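Local coordinates for protein putative solute-binding component of ABC transporter (Clostridium phytofermentans, PDB 4YS6) that binds beta-D-glucose and probably serves as the carbohydrate-binding component of an ABC transporter, at residues E313-S321 with I328-P336. Numbering follows the deposited sequence.
Sequences EAPVNDTKS and IVPSYLCEP. With NA (sodium ion), chain H.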
loop_
_atom_site.group_PDB
_atom_site.type_symbol
_atom_site.label_atom_id
_atom_site.label_comp_id
_atom_site.label_asym_id
_atom_site.label_seq_id
_atom_site.Cartn_x
_atom_site.Cartn_y
_atom_site.Cartn_z
ATOM N N GLU A 313 13.499 24.377 -2.420
ATOM C CA GLU A 313 13.940 22.996 -2.431
ATOM C C GLU A 313 12.777 22.077 -2.127
ATOM O O GLU A 313 12.156 22.194 -1.063
ATOM C CB GLU A 313 15.042 22.823 -1.378
ATOM C CG GLU A 313 15.595 21.426 -1.239
ATOM C CD GLU A 313 16.628 21.097 -2.287
ATOM O OE1 GLU A 313 16.691 21.795 -3.326
ATOM O OE2 GLU A 313 17.377 20.124 -2.069
ATOM N N ALA A 314 12.498 21.151 -3.025
ATOM C CA ALA A 314 11.459 20.158 -2.766
ATOM C C ALA A 314 11.976 19.219 -1.691
ATOM O O ALA A 314 13.076 18.693 -1.828
ATOM C CB ALA A 314 11.107 19.390 -4.033
ATOM N N PRO A 315 11.192 18.991 -0.626
ATOM C CA PRO A 315 11.770 18.165 0.440
ATOM C C PRO A 315 11.990 16.721 0.013
ATOM O O PRO A 315 11.081 16.080 -0.467
ATOM C CB PRO A 315 10.721 18.232 1.558
ATOM C CG PRO A 315 9.879 19.435 1.234
ATOM C CD PRO A 315 9.883 19.557 -0.248
ATOM N N VAL A 316 13.205 16.234 0.207
ATOM C CA VAL A 316 13.529 14.843 -0.041
ATOM C C VAL A 316 14.404 14.342 1.098
ATOM O O VAL A 316 15.160 15.120 1.722
ATOM C CB VAL A 316 14.228 14.647 -1.410
ATOM C CG1 VAL A 316 13.368 15.214 -2.526
ATOM C CG2 VAL A 316 15.564 15.270 -1.452
ATOM N N ASN A 317 14.288 13.060 1.396
ATOM C CA ASN A 317 15.138 12.463 2.416
ATOM C C ASN A 317 15.732 11.129 1.989
ATOM O O ASN A 317 16.375 10.453 2.780
ATOM C CB ASN A 317 14.380 12.336 3.745
ATOM C CG ASN A 317 13.209 11.386 3.690
ATOM O OD1 ASN A 317 12.984 10.683 2.698
ATOM N ND2 ASN A 317 12.444 11.359 4.774
ATOM N N ASP A 318 15.611 10.798 0.707
ATOM C CA ASP A 318 16.135 9.536 0.202
ATOM C C ASP A 318 16.321 9.658 -1.304
ATOM O O ASP A 318 15.352 9.847 -2.031
ATOM C CB ASP A 318 15.204 8.371 0.522
ATOM C CG ASP A 318 15.788 7.041 0.097
ATOM O OD1 ASP A 318 16.084 6.867 -1.106
ATOM O OD2 ASP A 318 15.968 6.171 0.965
ATOM N N THR A 319 17.570 9.610 -1.743
ATOM C CA THR A 319 17.876 9.503 -3.170
ATOM C C THR A 319 18.814 8.334 -3.362
ATOM O O THR A 319 19.871 8.475 -3.951
ATOM C CB THR A 319 18.489 10.775 -3.703
ATOM O OG1 THR A 319 19.792 10.914 -3.139
ATOM C CG2 THR A 319 17.638 11.969 -3.320
ATOM N N LYS A 320 18.402 7.171 -2.859
ATOM C CA LYS A 320 19.204 5.954 -2.928
ATOM C C LYS A 320 18.354 4.677 -2.977
ATOM O O LYS A 320 18.825 3.633 -3.448
ATOM C CB LYS A 320 20.162 5.892 -1.730
ATOM C CG LYS A 320 19.468 5.998 -0.373
ATOM C CD LYS A 320 20.467 6.140 0.771
ATOM C CE LYS A 320 19.762 6.520 2.073
ATOM N NZ LYS A 320 20.717 6.640 3.209
ATOM N N SER A 321 17.105 4.747 -2.518
ATOM C CA SER A 321 16.303 3.533 -2.371
ATOM C C SER A 321 15.454 3.187 -3.582
ATOM O O SER A 321 15.163 2.011 -3.821
ATOM C CB SER A 321 15.359 3.642 -1.170
ATOM O OG SER A 321 16.085 3.687 0.050
ATOM N N ILE A 328 17.636 6.758 -10.301
ATOM C CA ILE A 328 17.184 7.110 -8.961
ATOM C C ILE A 328 16.231 8.289 -8.992
ATOM O O ILE A 328 16.515 9.297 -9.617
ATOM C CB ILE A 328 18.371 7.460 -8.068
ATOM C CG1 ILE A 328 19.204 6.221 -7.788
ATOM C CG2 ILE A 328 17.883 8.123 -6.758
ATOM C CD1 ILE A 328 18.521 5.201 -6.884
ATOM N N VAL A 329 15.102 8.174 -8.296
ATOM C CA VAL A 329 14.146 9.273 -8.221
ATOM C C VAL A 329 14.258 9.900 -6.830
ATOM O O VAL A 329 14.207 9.195 -5.833
ATOM C CB VAL A 329 12.702 8.797 -8.500
ATOM C CG1 VAL A 329 11.737 9.949 -8.357
ATOM C CG2 VAL A 329 12.618 8.180 -9.885
ATOM N N PRO A 330 14.476 11.221 -6.762
ATOM C CA PRO A 330 14.573 11.833 -5.428
ATOM C C PRO A 330 13.264 11.677 -4.702
ATOM O O PRO A 330 12.211 11.986 -5.280
ATOM C CB PRO A 330 14.875 13.297 -5.711
ATOM C CG PRO A 330 15.351 13.342 -7.128
ATOM C CD PRO A 330 14.750 12.180 -7.846
ATOM N N SER A 331 13.339 11.156 -3.479
ATOM C CA SER A 331 12.141 10.749 -2.741
ATOM C C SER A 331 12.042 11.309 -1.350
ATOM O O SER A 331 13.046 11.614 -0.705
ATOM C CB SER A 331 12.069 9.232 -2.638
ATOM O OG SER A 331 12.184 8.605 -3.912
ATOM N N TYR A 332 10.810 11.429 -0.879
ATOM C CA TYR A 332 10.558 11.687 0.535
ATOM C C TYR A 332 9.797 10.506 1.077
ATOM O O TYR A 332 8.715 10.194 0.584
ATOM C CB TYR A 332 9.784 12.971 0.782
ATOM C CG TYR A 332 9.819 13.343 2.234
ATOM C CD1 TYR A 332 8.959 12.748 3.142
ATOM C CD2 TYR A 332 10.754 14.234 2.704
ATOM C CE1 TYR A 332 9.018 13.061 4.497
ATOM C CE2 TYR A 332 10.824 14.553 4.059
ATOM C CZ TYR A 332 9.949 13.957 4.937
ATOM O OH TYR A 332 10.014 14.275 6.273
ATOM N N LEU A 333 10.385 9.860 2.077
ATOM C CA LEU A 333 9.794 8.694 2.732
ATOM C C LEU A 333 9.274 9.077 4.115
ATOM O O LEU A 333 10.064 9.447 4.995
ATOM C CB LEU A 333 10.822 7.584 2.871
ATOM C CG LEU A 333 11.092 6.650 1.688
ATOM C CD1 LEU A 333 11.240 7.372 0.382
ATOM C CD2 LEU A 333 12.322 5.774 1.964
ATOM N N CYS A 334 7.957 9.030 4.280
ATOM C CA CYS A 334 7.337 9.240 5.586
ATOM C C CYS A 334 7.389 7.950 6.415
ATOM O O CYS A 334 7.488 6.840 5.884
ATOM C CB CYS A 334 5.890 9.694 5.442
ATOM S SG CYS A 334 5.577 11.194 4.417
ATOM N N GLU A 335 7.264 8.091 7.730
ATOM C CA GLU A 335 7.395 6.951 8.636
ATOM C C GLU A 335 6.057 6.232 8.890
ATOM O O GLU A 335 5.062 6.865 9.259
ATOM C CB GLU A 335 7.981 7.419 9.973
ATOM C CG GLU A 335 8.440 6.274 10.864
ATOM C CD GLU A 335 9.097 6.753 12.144
ATOM O OE1 GLU A 335 8.470 7.551 12.873
ATOM O OE2 GLU A 335 10.242 6.337 12.418
ATOM N N PRO A 336 6.015 4.915 8.637
ATOM C CA PRO A 336 4.808 4.135 8.938
ATOM C C PRO A 336 4.827 3.744 10.404
ATOM O O PRO A 336 5.917 3.652 10.992
ATOM C CB PRO A 336 4.933 2.932 8.003
ATOM C CG PRO A 336 6.400 2.712 7.898
ATOM C CD PRO A 336 7.044 4.077 7.998
HETATM NA NA NA H . 15.948 17.169 2.597
HETATM O O HOH W 1 15.327 18.401 0.807
HETATM O O HOH W 2 15.368 7.181 -4.005
HETATM O O HOH W 3 16.129 15.819 4.977
HETATM O O HOH W 4 14.011 17.600 3.750
#
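Ser331 O is gripped by two backbone N-H groups in a row. Asn317 N bonds to Ser331 O at 2.8 Å, and Asp318 N makes a weak, more bent bond to the same oxygen. Ser331 N answers with a bond of 2.8 Å to Asp318 O. Two residues facing one make a classic beta bulge, set in a single antiparallel hydrogen-bonded bridge.

Toward Leu333, the side chain of Asn317 continues the pairing. Its CG sits between the backbone N and the carbonyl carbon (chi1 65°), which swings the amide along the strand to Leu333. Leu333 N gives Asn317 OD1 a nearly straight bond of 2.8 Å (170°), while Asn317 ND2 reaches Leu333 O at 3.1 Å and equally straight. The two bonds fix the amide's rotation and hold it flat over one face of the Tyr332 ring. Asn317 ND2 stands 3.5 Å above the centre of the Tyr332 ring, and the planes are only 15° apart, an amide-on-ring stack. Helix 294-309 also touches Tyr332, through Gln300 and Met304.

Asp318 turns the chain. Its OD1 accepts from Lys320 N, as an Asx turn, and from Ser321 N on its syn lone pair. Ser321 OG donates to Asp318 OD2 at 2.6 Å. Leu333 CD2 packs against this carboxylate. Thr319 CG2 rests 3.7 Å from Pro330 CA.

Val316 O binds a sodium ion at 2.4 Å, and three waters also bind the ion. Strand 331-339 pairs with strand 135-139 through Tyr136 and Thr138. The loop after helix 294-309 is thus tied to this strand mainly by backbone groups and one asparagine amide. Two N-H groups and a hydroxyl donate to the Asp318 carboxylate, which would probably favour its charged form.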